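Local atomic coordinates of endoglucanase EG-II (Hypocrea jecorina, PDB entry 3QR3), a protein that hydrolyses internal beta-1,4-glucosidic bonds of cellulose as a TIM-barrel endoglucanase of glycoside hydrolase family 5. Residues N156-T161 with S180-D185; Q131-Y136 with T167-A172; G190-D195 with L214-H219; E306-T309 with S314-D317; K220-D225 with C274-Y279. All blocks are in the same frame, centred on the assembly; numbering follows the deposited sequence.

Contact 1 of 5, residues N156-T161 with S180-D185; sequences NTWAAT and SLPGND
Trp158 and Pro182 join a regular turn of helix 155-171 to the chain of strand 179-182, which runs extended and then passes into loop by Asn184. The helix is held by its own backbone bonds, such as Thr161 N to Thr157 O at 3.0 Å, while Leu181 is paired to Ile215 and Asp217 of the adjacent strand. Between these two segments the link falls to the one indole that spans the gap, and only about 100 Å² is buried. With CG anti to the backbone N (chi1 179°), the Trp158 side chain stands off the helix toward the strand and presents its pyrrole edge to the backbone of Pro182. NE1 donates to Pro182 O at 2.9 Å, with 154° at the hydrogen. The acceptor lies almost in the plane of the indole, whereas the N-H reaches the oxygen tilted 28° from the carbonyl plane. Farther along the indole, CZ2 meets Pro182 CG at 4.1 Å, the pyrrolidine crossing the indole at about a right angle. Phe125 of helix 122-136 and Pro150 also pack on the tryptophan. Both touching residues are buried, so the indole N-H and the proline carbonyl satisfy each other away from bulk water. This single directional bond probably fixes the rotation of the ring and ties the helix to the strand that follows it in the barrel.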
# COMPACT_ATOMS: atom_id res chain seq x y z
N ASN A 156 -16.41 3.53 13.48
CA ASN A 156 -16.85 4.92 13.63
C ASN A 156 -15.72 5.75 14.19
O ASN A 156 -15.40 6.82 13.68
CB ASN A 156 -18.08 5.02 14.55
CG ASN A 156 -19.25 4.20 14.04
OD1 ASN A 156 -19.87 4.54 13.03
ND2 ASN A 156 -19.57 3.12 14.75
N THR A 157 -15.10 5.25 15.25
CA THR A 157 -13.96 5.93 15.84
C THR A 157 -12.79 5.99 14.87
O THR A 157 -12.14 7.03 14.73
CB THR A 157 -13.55 5.26 17.15
OG1 THR A 157 -14.72 5.11 17.97
CG2 THR A 157 -12.51 6.09 17.89
N TRP A 158 -12.53 4.89 14.17
CA TRP A 158 -11.46 4.87 13.15
C TRP A 158 -11.65 5.94 12.06
O TRP A 158 -10.70 6.65 11.70
CB TRP A 158 -11.29 3.48 12.53
CG TRP A 158 -10.22 3.41 11.46
CD1 TRP A 158 -10.40 3.09 10.14
CD2 TRP A 158 -8.82 3.67 11.62
NE1 TRP A 158 -9.20 3.14 9.48
CE2 TRP A 158 -8.21 3.49 10.36
CE3 TRP A 158 -8.02 4.04 12.71
CZ2 TRP A 158 -6.85 3.67 10.16
CZ3 TRP A 158 -6.67 4.22 12.51
CH2 TRP A 158 -6.10 4.03 11.24
N ALA A 159 -12.86 6.07 11.53
CA ALA A 159 -13.14 7.10 10.51
C ALA A 159 -12.83 8.51 11.00
O ALA A 159 -12.35 9.35 10.24
CB ALA A 159 -14.60 7.01 10.04
N ALA A 160 -13.13 8.79 12.27
CA ALA A 160 -12.79 10.07 12.88
C ALA A 160 -11.27 10.26 12.91
O ALA A 160 -10.77 11.33 12.56
CB ALA A 160 -13.36 10.16 14.30
N THR A 161 -10.56 9.21 13.31
CA THR A 161 -9.09 9.22 13.31
C THR A 161 -8.59 9.53 11.91
O THR A 161 -7.72 10.40 11.71
CB THR A 161 -8.53 7.87 13.81
OG1 THR A 161 -8.93 7.67 15.17
CG2 THR A 161 -6.99 7.82 13.71
N SER A 180 -4.98 7.83 0.84
CA SER A 180 -5.76 6.60 0.99
C SER A 180 -6.69 6.65 2.19
O SER A 180 -6.32 7.16 3.24
CB SER A 180 -4.82 5.41 1.23
OG SER A 180 -4.06 5.11 0.08
N LEU A 181 -7.89 6.09 2.02
CA LEU A 181 -8.81 5.88 3.14
C LEU A 181 -8.99 4.37 3.36
O LEU A 181 -9.69 3.71 2.59
CB LEU A 181 -10.17 6.54 2.85
CG LEU A 181 -10.14 8.02 2.43
CD1 LEU A 181 -11.55 8.54 2.13
CD2 LEU A 181 -9.46 8.89 3.50
N PRO A 182 -8.33 3.81 4.39
CA PRO A 182 -8.44 2.36 4.61
C PRO A 182 -9.52 1.96 5.61
O PRO A 182 -9.69 2.61 6.65
CB PRO A 182 -7.06 2.02 5.17
CG PRO A 182 -6.74 3.25 6.04
CD PRO A 182 -7.36 4.44 5.31
N GLY A 183 -10.23 0.88 5.30
CA GLY A 183 -11.32 0.41 6.14
C GLY A 183 -10.98 -0.81 7.00
O GLY A 183 -9.82 -1.23 7.06
N ASN A 184 -12.01 -1.36 7.64
CA ASN A 184 -11.89 -2.50 8.56
C ASN A 184 -11.67 -3.83 7.84
O ASN A 184 -11.51 -3.87 6.62
CB ASN A 184 -13.16 -2.58 9.41
CG ASN A 184 -12.89 -2.77 10.89
OD1 ASN A 184 -11.75 -3.00 11.33
ND2 ASN A 184 -13.95 -2.67 11.68
N ASP A 185 -11.69 -4.92 8.59
CA ASP A 185 -11.54 -6.25 8.02
C ASP A 185 -10.30 -6.39 7.13
O ASP A 185 -10.37 -6.93 6.03
CB ASP A 185 -12.80 -6.64 7.24
CG ASP A 185 -13.93 -7.09 8.14
OD1 ASP A 185 -13.83 -8.19 8.73
OD2 ASP A 185 -14.93 -6.34 8.25

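Contact 2 of 5, residues Q131-Y136 with T167-A172; sequences QLASKY and TAIRNA
Ala133 and Ala172 meet methyl to methyl, CB to CB at 3.7 Å, where helix 122-136 passes the end of helix 155-171. Such small side chains let the backbones come very near: the CA atoms of Ala133 and Ile169 are 5.1 Å apart, and those of Ser134 and Ala172 5.2 Å. Ala133 points toward the second helix, and its methyl settles against the backbone and branch of Ile169, 3.6 Å from Ile169 O. The fork of the isoleucine explains its part. CG1 is anti to the carbonyl carbon (chi1 -68°) and extends the chain on a separate course, which leaves CG2 anti to the backbone N, where it lies against Ala133 CB at 3.9 Å. The isoleucine also packs on Phe144 and Ile179 of two barrel strands. On the outer side of the contact the Ala172 methyl lies over the backbone of Ser134, 3.9 Å from its N. Ser134 itself has OG anti to the backbone N (chi1 178°), which brings the hydroxyl to a water at 3.0 Å from OG. That water donates to Ala172 O, so a solvent bridge closes the solvent-facing side beside the methyl pair. The arrangement belongs to the outer layer of a TIM barrel, where neighbouring helices pack side by side around the parallel strands, here through Ala133, Ile169 and, just past the helix end, Ala172.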
# COMPACT_ATOMS: atom_id res chain seq x y z
N GLN A 131 4.17 15.32 10.08
CA GLN A 131 5.58 15.42 9.72
C GLN A 131 5.88 14.89 8.33
O GLN A 131 6.61 15.52 7.57
CB GLN A 131 6.45 14.68 10.75
CG GLN A 131 6.41 15.31 12.13
CD GLN A 131 7.25 14.54 13.10
OE1 GLN A 131 8.47 14.69 13.13
NE2 GLN A 131 6.61 13.69 13.89
N LEU A 132 5.31 13.74 7.98
CA LEU A 132 5.50 13.19 6.64
C LEU A 132 4.93 14.14 5.59
O LEU A 132 5.55 14.37 4.56
CB LEU A 132 4.86 11.81 6.54
CG LEU A 132 5.58 10.74 7.36
CD1 LEU A 132 4.75 9.45 7.41
CD2 LEU A 132 6.96 10.49 6.75
N ALA A 133 3.75 14.68 5.85
CA ALA A 133 3.12 15.61 4.92
C ALA A 133 3.98 16.85 4.73
O ALA A 133 4.15 17.33 3.61
CB ALA A 133 1.73 16.00 5.43
N SER A 134 4.52 17.39 5.82
CA SER A 134 5.40 18.55 5.73
C SER A 134 6.63 18.23 4.88
O SER A 134 7.04 19.03 4.04
CB SER A 134 5.82 19.01 7.13
OG SER A 134 6.71 20.10 7.04
N LYS A 135 7.22 17.06 5.10
CA LYS A 135 8.39 16.66 4.33
C LYS A 135 8.06 16.57 2.84
O LYS A 135 8.84 17.01 2.00
CB LYS A 135 8.93 15.32 4.81
CG LYS A 135 10.18 14.84 4.06
CD LYS A 135 10.81 13.62 4.72
CE LYS A 135 12.15 13.28 4.09
NZ LYS A 135 13.21 14.28 4.42
N TYR A 136 6.90 16.00 2.53
CA TYR A 136 6.58 15.67 1.15
C TYR A 136 5.60 16.63 0.47
O TYR A 136 5.16 16.39 -0.64
CB TYR A 136 6.05 14.23 1.08
CG TYR A 136 7.14 13.24 1.40
CD1 TYR A 136 8.27 13.17 0.60
CD2 TYR A 136 7.07 12.40 2.50
CE1 TYR A 136 9.29 12.29 0.88
CE2 TYR A 136 8.09 11.50 2.79
CZ TYR A 136 9.20 11.45 1.97
OH TYR A 136 10.24 10.57 2.22
N THR A 167 -6.95 15.91 7.67
CA THR A 167 -6.87 17.32 8.00
C THR A 167 -5.42 17.73 8.27
O THR A 167 -4.97 18.78 7.82
CB THR A 167 -7.75 17.67 9.21
OG1 THR A 167 -9.09 17.25 8.95
CG2 THR A 167 -7.72 19.18 9.48
N ALA A 168 -4.69 16.89 8.99
CA ALA A 168 -3.30 17.19 9.30
C ALA A 168 -2.45 17.25 8.04
O ALA A 168 -1.58 18.11 7.90
CB ALA A 168 -2.73 16.19 10.29
N ILE A 169 -2.70 16.33 7.12
CA ILE A 169 -1.89 16.24 5.92
C ILE A 169 -2.10 17.49 5.06
O ILE A 169 -1.14 18.08 4.57
CB ILE A 169 -2.24 14.98 5.11
CG1 ILE A 169 -1.82 13.73 5.87
CG2 ILE A 169 -1.62 15.04 3.72
CD1 ILE A 169 -2.20 12.43 5.19
N ARG A 170 -3.35 17.90 4.91
CA ARG A 170 -3.69 19.07 4.11
C ARG A 170 -3.17 20.37 4.75
O ARG A 170 -2.62 21.23 4.06
CB ARG A 170 -5.20 19.15 3.88
CG ARG A 170 -5.80 18.00 3.06
CD ARG A 170 -5.10 17.81 1.71
NE ARG A 170 -5.81 16.84 0.86
CZ ARG A 170 -5.27 16.13 -0.12
NH1 ARG A 170 -3.97 16.24 -0.40
NH2 ARG A 170 -6.01 15.29 -0.81
N ASN A 171 -3.37 20.50 6.06
CA ASN A 171 -2.90 21.66 6.80
C ASN A 171 -1.39 21.81 6.80
O ASN A 171 -0.87 22.91 7.00
CB ASN A 171 -3.42 21.64 8.25
CG ASN A 171 -4.91 21.96 8.35
OD1 ASN A 171 -5.55 22.35 7.38
ND2 ASN A 171 -5.45 21.79 9.55
N ALA A 172 -0.67 20.71 6.59
CA ALA A 172 0.79 20.76 6.54
C ALA A 172 1.29 21.21 5.17
O ALA A 172 2.50 21.35 4.96
CB ALA A 172 1.37 19.40 6.88
O HOH W 1 4.41 22.08 6.95

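Contact 3 of 5, residues G190-D195 with L214-H219; sequences GAFISD and LIFDVH
Phe192 has the largest share of this buried contact, its ring meeting the side chains of Phe216 and Val218. Its CG lies anti to the backbone N (chi1 -175°), which sends the ring out of the loop toward strand 214-219. CE2 lies over the face of Phe216, and CZ is 3.5 Å from Phe216 CD1. The two rings form an offset edge-to-face pair, edge of Phe192 to face of Phe216, with centroids 5.4 Å apart and planes at 61°. Nearer its root, the Phe192 ring receives the Val218 methyl: CG1 stands 3.9 Å above the ring plane, displaced toward the rim, a CH-pi contact. The loop residue is thus met at its edge by one strand side chain and over a face by another. Phe216 and Val218 are two residues apart and point to the same side of the strand, whereas Asp217 between them points away. In the TIM barrel this places the two apolar residues on the outer surface of the strand, and Asp217 on the inner side, bonded to Ser180 and Thr259. Helices complete the apolar surroundings: Leu201 touches both phenylalanines, and Leu245 of helix 238-251 packs on Phe192. The indole of Trp248 meets the ring of Phe216 with its plane steeply inclined. On the loop itself, Asp195 N bonds to Ala191 O at 2.9 Å, closing a turn that spans Phe192 to Ser194.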
# COMPACT_ATOMS: atom_id res chain seq x y z
N GLY A 190 -13.90 -7.23 -0.21
CA GLY A 190 -15.14 -7.98 -0.06
C GLY A 190 -16.04 -7.51 1.07
O GLY A 190 -17.26 -7.63 1.00
N ALA A 191 -15.44 -6.95 2.12
CA ALA A 191 -16.19 -6.54 3.31
C ALA A 191 -16.35 -5.02 3.39
O ALA A 191 -16.99 -4.52 4.31
CB ALA A 191 -15.50 -7.05 4.57
N PHE A 192 -15.75 -4.32 2.44
CA PHE A 192 -15.61 -2.87 2.53
C PHE A 192 -16.96 -2.15 2.69
O PHE A 192 -17.08 -1.22 3.49
CB PHE A 192 -14.84 -2.33 1.32
CG PHE A 192 -14.55 -0.86 1.39
CD1 PHE A 192 -13.66 -0.36 2.33
CD2 PHE A 192 -15.15 0.03 0.51
CE1 PHE A 192 -13.40 1.00 2.40
CE2 PHE A 192 -14.89 1.38 0.57
CZ PHE A 192 -14.01 1.87 1.52
N ILE A 193 -17.97 -2.60 1.96
CA ILE A 193 -19.29 -1.97 2.07
C ILE A 193 -20.09 -2.58 3.22
O ILE A 193 -20.61 -1.87 4.08
CB ILE A 193 -20.09 -2.09 0.76
CG1 ILE A 193 -19.36 -1.34 -0.36
CG2 ILE A 193 -21.51 -1.56 0.93
CD1 ILE A 193 -19.76 -1.79 -1.76
N SER A 194 -20.16 -3.91 3.24
CA SER A 194 -21.00 -4.60 4.22
C SER A 194 -20.60 -4.36 5.68
O SER A 194 -21.46 -4.39 6.55
CB SER A 194 -21.05 -6.10 3.92
OG SER A 194 -19.77 -6.69 4.08
N ASP A 195 -19.32 -4.14 5.96
CA ASP A 195 -18.89 -3.90 7.35
C ASP A 195 -18.98 -2.43 7.76
O ASP A 195 -18.57 -2.06 8.86
CB ASP A 195 -17.49 -4.47 7.65
CG ASP A 195 -16.34 -3.62 7.09
OD1 ASP A 195 -16.60 -2.50 6.57
OD2 ASP A 195 -15.18 -4.08 7.16
N LEU A 214 -9.23 11.84 -2.39
CA LEU A 214 -9.34 10.95 -1.25
C LEU A 214 -9.86 9.66 -1.81
O LEU A 214 -11.01 9.57 -2.24
CB LEU A 214 -10.29 11.53 -0.19
CG LEU A 214 -9.93 12.90 0.39
CD1 LEU A 214 -10.93 13.31 1.48
CD2 LEU A 214 -8.50 12.93 0.94
N ILE A 215 -8.99 8.65 -1.84
CA ILE A 215 -9.25 7.43 -2.58
C ILE A 215 -9.44 6.28 -1.62
O ILE A 215 -8.64 6.11 -0.70
CB ILE A 215 -8.06 7.13 -3.52
CG1 ILE A 215 -7.71 8.37 -4.36
CG2 ILE A 215 -8.35 5.89 -4.40
CD1 ILE A 215 -8.87 8.87 -5.26
N PHE A 216 -10.48 5.48 -1.82
CA PHE A 216 -10.68 4.32 -0.96
C PHE A 216 -9.59 3.28 -1.24
O PHE A 216 -9.30 2.98 -2.39
CB PHE A 216 -12.08 3.74 -1.13
CG PHE A 216 -13.19 4.69 -0.71
CD1 PHE A 216 -13.28 5.14 0.60
CD2 PHE A 216 -14.12 5.13 -1.63
CE1 PHE A 216 -14.30 6.01 0.99
CE2 PHE A 216 -15.15 5.99 -1.25
CZ PHE A 216 -15.24 6.44 0.06
N ASP A 217 -8.99 2.75 -0.19
CA ASP A 217 -7.84 1.85 -0.33
C ASP A 217 -8.26 0.45 0.10
O ASP A 217 -8.54 0.24 1.28
CB ASP A 217 -6.72 2.37 0.60
CG ASP A 217 -5.37 1.72 0.34
OD1 ASP A 217 -5.34 0.53 -0.03
OD2 ASP A 217 -4.34 2.41 0.53
N VAL A 218 -8.33 -0.49 -0.83
CA VAL A 218 -8.71 -1.86 -0.48
C VAL A 218 -7.62 -2.88 -0.80
O VAL A 218 -6.73 -2.61 -1.60
CB VAL A 218 -10.02 -2.31 -1.15
CG1 VAL A 218 -11.21 -1.50 -0.61
CG2 VAL A 218 -9.91 -2.19 -2.66
N HIS A 219 -7.71 -4.05 -0.16
CA HIS A 219 -6.84 -5.19 -0.39
C HIS A 219 -7.71 -6.39 -0.76
O HIS A 219 -8.85 -6.48 -0.33
CB HIS A 219 -6.08 -5.54 0.89
CG HIS A 219 -5.01 -4.56 1.25
ND1 HIS A 219 -4.04 -4.83 2.19
CD2 HIS A 219 -4.74 -3.32 0.77
CE1 HIS A 219 -3.23 -3.79 2.29
NE2 HIS A 219 -3.63 -2.86 1.44

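Contact 4 of 5, residues E306-T309 with S314-D317; sequences ETPT and SWTD
Pro308 lays its pyrrolidine ring against the six-membered part of the Trp315 indole, CG to CE3 at 3.6 Å, the two side chains crossing obliquely. Trp315 has CG anti to its carbonyl carbon (chi1 -61°), which carries the indole beside the proline. His50 of helix 44-55 also stacks its ring on the indole, and a bound magnesium ion lies about 4 Å from the side chain. Putting an alanine in place of Trp315 would probably open a gap beside Pro308 CG and leave the His50 ring without its stacking partner. The backbones form a short beta hairpin in the segment between the last barrel strand and helix 319-325. Thr309 and Thr316 make its antiparallel hydrogen-bonded pair: Thr309 N gives a nearly straight bond (166°) to Thr316 O at 2.7 Å, and Thr316 N returns one to Thr309 O at 2.8 Å, in the plane of that carbonyl. Thr309 O also receives a CA-H contact from Trp315 CA at 3.0 Å. Both threonine side chains emerge on the same, exposed face of the pair. Asp317 starts away from the first strand, yet its carboxylate turns back, with OD2 at 3.6 Å from Pro308 CB. The same oxygen bonds to His50 NE2 and accepts from a water that also donates to Glu306 O.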
# COMPACT_ATOMS: atom_id res chain seq x y z
N GLU A 306 7.12 -11.61 -6.06
CA GLU A 306 7.04 -10.92 -7.34
C GLU A 306 8.39 -10.28 -7.65
O GLU A 306 8.49 -9.47 -8.57
CB GLU A 306 5.94 -9.85 -7.31
CG GLU A 306 4.56 -10.42 -7.07
CD GLU A 306 3.48 -9.35 -7.06
OE1 GLU A 306 3.82 -8.16 -7.22
OE2 GLU A 306 2.30 -9.70 -6.89
N THR A 307 9.41 -10.65 -6.89
CA THR A 307 10.75 -10.07 -7.06
C THR A 307 11.39 -10.59 -8.33
O THR A 307 11.49 -11.80 -8.52
CB THR A 307 11.66 -10.42 -5.87
OG1 THR A 307 11.03 -10.02 -4.65
CG2 THR A 307 13.00 -9.72 -5.99
N PRO A 308 11.83 -9.68 -9.21
CA PRO A 308 12.51 -10.13 -10.43
C PRO A 308 13.90 -10.64 -10.08
O PRO A 308 14.44 -10.30 -9.03
CB PRO A 308 12.61 -8.86 -11.26
CG PRO A 308 12.64 -7.75 -10.26
CD PRO A 308 11.82 -8.21 -9.08
N THR A 309 14.48 -11.44 -10.97
CA THR A 309 15.84 -11.95 -10.77
C THR A 309 16.84 -11.22 -11.67
O THR A 309 16.59 -11.06 -12.87
CB THR A 309 15.91 -13.46 -11.05
OG1 THR A 309 15.02 -14.15 -10.15
CG2 THR A 309 17.33 -13.99 -10.85
N SER A 314 20.61 -8.17 -16.60
CA SER A 314 19.27 -8.48 -17.09
C SER A 314 18.38 -8.91 -15.94
O SER A 314 18.82 -9.60 -15.03
CB SER A 314 19.31 -9.59 -18.14
OG SER A 314 19.32 -9.04 -19.45
N TRP A 315 17.11 -8.50 -15.99
CA TRP A 315 16.14 -8.95 -15.01
C TRP A 315 15.14 -9.90 -15.65
O TRP A 315 14.77 -9.73 -16.81
CB TRP A 315 15.38 -7.77 -14.42
CG TRP A 315 16.22 -6.77 -13.71
CD1 TRP A 315 16.86 -5.71 -14.27
CD2 TRP A 315 16.50 -6.72 -12.30
NE1 TRP A 315 17.52 -5.00 -13.30
CE2 TRP A 315 17.32 -5.60 -12.08
CE3 TRP A 315 16.13 -7.52 -11.21
CZ2 TRP A 315 17.78 -5.25 -10.82
CZ3 TRP A 315 16.59 -7.17 -9.95
CH2 TRP A 315 17.41 -6.04 -9.76
N THR A 316 14.73 -10.91 -14.89
CA THR A 316 13.66 -11.80 -15.30
C THR A 316 12.56 -11.77 -14.25
O THR A 316 12.85 -11.87 -13.06
CB THR A 316 14.16 -13.25 -15.46
OG1 THR A 316 15.36 -13.24 -16.24
CG2 THR A 316 13.12 -14.11 -16.16
N ASP A 317 11.31 -11.63 -14.68
CA ASP A 317 10.17 -11.53 -13.76
C ASP A 317 9.65 -12.90 -13.35
O ASP A 317 9.89 -13.88 -14.03
CB ASP A 317 9.02 -10.74 -14.40
CG ASP A 317 9.30 -9.25 -14.42
OD1 ASP A 317 9.11 -8.63 -15.49
OD2 ASP A 317 9.72 -8.71 -13.37
O HOH W 2 8.99 -10.18 -11.16
O HOH W 3 12.24 -13.64 -10.28

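Contact 5 of 5, residues K220-D225 with C274-Y279; sequences KYLDSD and CQQIQY
Leu222 and Gln276 make a small, buried van der Waals contact between the loop that follows strand 214-219 and helix 267-281. Only 115 Å² is covered, and the backbones stay well apart, with the CA atoms of Leu222 and Gln276 at 9.1 Å, so two side chains span the interval. Gln276 does most of the reaching. Its CG is anti to the backbone N (chi1 -173°) and the chain continues extended, which delivers the terminal amide to the leucine. Leu222 answers with one branch: CD1 sits 4.0 Å from Gln276 CD, the side chains meeting at a slant. In the TIM barrel the helix comes after strand 256-261, so the contact ties the loop leaving one strand to the helix behind its neighbour. Gln276 also packs on Phe242 and Leu258, while Leu222 touches Cys233, Asn237 and Thr261. With an alanine in place of Gln276 the bridge would end at CB, which would probably open a gap next to Leu222 CD1 and leave that branch freer to turn. Lys220 sets out toward the helix but bends away, its NZ bonding to Asn237 OD1 and weakly to Tyr221 O at 3.4 Å. A bound sulfate, probably from the crystallisation liquor, lies about 3 Å from the Lys220 side chain. Two residues before Gln276, Cys274 is joined by a disulfide to Cys324 of helix 319-325.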
# COMPACT_ATOMS: atom_id res chain seq x y z
N LYS A 220 -7.16 -7.32 -1.53
CA LYS A 220 -7.88 -8.57 -1.78
C LYS A 220 -6.94 -9.64 -2.29
O LYS A 220 -6.20 -9.41 -3.25
CB LYS A 220 -9.03 -8.37 -2.77
CG LYS A 220 -10.12 -9.44 -2.69
CD LYS A 220 -10.77 -9.49 -1.30
CE LYS A 220 -11.82 -10.59 -1.20
NZ LYS A 220 -11.24 -11.97 -1.35
N TYR A 221 -6.97 -10.80 -1.65
CA TYR A 221 -6.18 -11.94 -2.09
C TYR A 221 -7.07 -12.98 -2.76
O TYR A 221 -8.29 -12.85 -2.79
CB TYR A 221 -5.34 -12.52 -0.93
CG TYR A 221 -4.22 -11.58 -0.59
CD1 TYR A 221 -3.08 -11.53 -1.38
CD2 TYR A 221 -4.33 -10.69 0.46
CE1 TYR A 221 -2.05 -10.65 -1.10
CE2 TYR A 221 -3.31 -9.80 0.74
CZ TYR A 221 -2.18 -9.78 -0.04
OH TYR A 221 -1.17 -8.90 0.23
N LEU A 222 -6.44 -13.99 -3.34
CA LEU A 222 -7.15 -14.88 -4.24
C LEU A 222 -7.17 -16.32 -3.74
O LEU A 222 -7.73 -17.20 -4.40
CB LEU A 222 -6.57 -14.81 -5.66
CG LEU A 222 -6.90 -13.55 -6.47
CD1 LEU A 222 -6.24 -12.29 -5.89
CD2 LEU A 222 -6.49 -13.73 -7.93
N ASP A 223 -6.58 -16.56 -2.58
CA ASP A 223 -6.61 -17.90 -2.01
C ASP A 223 -7.88 -18.14 -1.19
O ASP A 223 -8.67 -17.22 -0.98
CB ASP A 223 -5.33 -18.22 -1.21
CG ASP A 223 -5.05 -17.22 -0.10
OD1 ASP A 223 -5.71 -16.16 -0.05
OD2 ASP A 223 -4.15 -17.50 0.73
N SER A 224 -8.07 -19.38 -0.76
CA SER A 224 -9.32 -19.82 -0.14
C SER A 224 -9.78 -19.02 1.09
O SER A 224 -10.98 -18.90 1.33
CB SER A 224 -9.23 -21.32 0.21
OG SER A 224 -8.09 -21.59 1.01
N ASP A 225 -8.84 -18.46 1.85
CA ASP A 225 -9.21 -17.69 3.05
C ASP A 225 -8.82 -16.21 2.97
O ASP A 225 -8.75 -15.53 3.99
CB ASP A 225 -8.58 -18.31 4.30
CG ASP A 225 -7.07 -18.33 4.23
OD1 ASP A 225 -6.51 -17.93 3.19
OD2 ASP A 225 -6.43 -18.75 5.23
N CYS A 274 -5.36 -12.86 -13.73
CA CYS A 274 -5.54 -12.16 -14.99
C CYS A 274 -7.02 -11.78 -15.18
O CYS A 274 -7.31 -10.71 -15.68
CB CYS A 274 -4.98 -12.97 -16.17
SG CYS A 274 -3.14 -12.91 -16.24
N GLN A 275 -7.93 -12.66 -14.75
CA GLN A 275 -9.35 -12.33 -14.75
C GLN A 275 -9.63 -11.14 -13.84
O GLN A 275 -10.38 -10.24 -14.19
CB GLN A 275 -10.19 -13.54 -14.32
CG GLN A 275 -10.17 -14.65 -15.36
CD GLN A 275 -10.84 -15.92 -14.89
OE1 GLN A 275 -11.21 -16.06 -13.72
NE2 GLN A 275 -10.99 -16.87 -15.80
N GLN A 276 -9.01 -11.13 -12.66
CA GLN A 276 -9.22 -10.05 -11.71
C GLN A 276 -8.76 -8.73 -12.30
O GLN A 276 -9.50 -7.74 -12.28
CB GLN A 276 -8.47 -10.32 -10.40
CG GLN A 276 -8.81 -9.29 -9.31
CD GLN A 276 -7.97 -9.45 -8.07
OE1 GLN A 276 -6.81 -9.04 -8.03
NE2 GLN A 276 -8.55 -10.05 -7.04
N ILE A 277 -7.54 -8.72 -12.82
CA ILE A 277 -6.94 -7.52 -13.39
C ILE A 277 -7.75 -7.03 -14.59
O ILE A 277 -7.92 -5.83 -14.78
CB ILE A 277 -5.50 -7.80 -13.85
CG1 ILE A 277 -4.64 -8.21 -12.65
CG2 ILE A 277 -4.89 -6.57 -14.52
CD1 ILE A 277 -4.65 -7.20 -11.53
N GLN A 278 -8.24 -7.97 -15.40
CA GLN A 278 -9.00 -7.58 -16.57
C GLN A 278 -10.26 -6.83 -16.13
O GLN A 278 -10.63 -5.82 -16.74
CB GLN A 278 -9.38 -8.79 -17.42
CG GLN A 278 -10.21 -8.40 -18.64
CD GLN A 278 -10.80 -9.59 -19.38
OE1 GLN A 278 -11.02 -9.52 -20.58
NE2 GLN A 278 -11.05 -10.67 -18.65
N TYR A 279 -10.91 -7.31 -15.08
CA TYR A 279 -12.12 -6.66 -14.60
C TYR A 279 -11.83 -5.27 -14.06
O TYR A 279 -12.62 -4.34 -14.25
CB TYR A 279 -12.86 -7.52 -13.56
CG TYR A 279 -14.21 -6.91 -13.19
CD1 TYR A 279 -15.32 -7.11 -14.00
CD2 TYR A 279 -14.36 -6.13 -12.05
CE1 TYR A 279 -16.56 -6.54 -13.68
CE2 TYR A 279 -15.59 -5.56 -11.72
CZ TYR A 279 -16.68 -5.77 -12.55
OH TYR A 279 -17.89 -5.22 -12.23

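How the contacts relate
Contacts 2, 1, 3 and 5 follow one another round the TIM barrel, with contacts 2 and 5 on opposite sides of the chain's centre. Contacts 1 and 2 both use helix 155-171, with centres 19 Å apart, and their segments alternate along the chain. Contacts 1 and 3 lie on adjacent strands, 179-182 and 214-219, and touch, their centres 10 Å apart. Contact 5 continues directly from strand 214-219, its centre 15 Å from that of contact 3. Contact 4 stands apart near the end of the chain, on the opposite side of the chain's centre from contacts 1 to 3. Contacts 1, 3 and 5 thus follow the chain through strands 179-182 and 214-219 and the loop after it, while the hairpin of contact 4 joins the last strand's loop to helix 44-55.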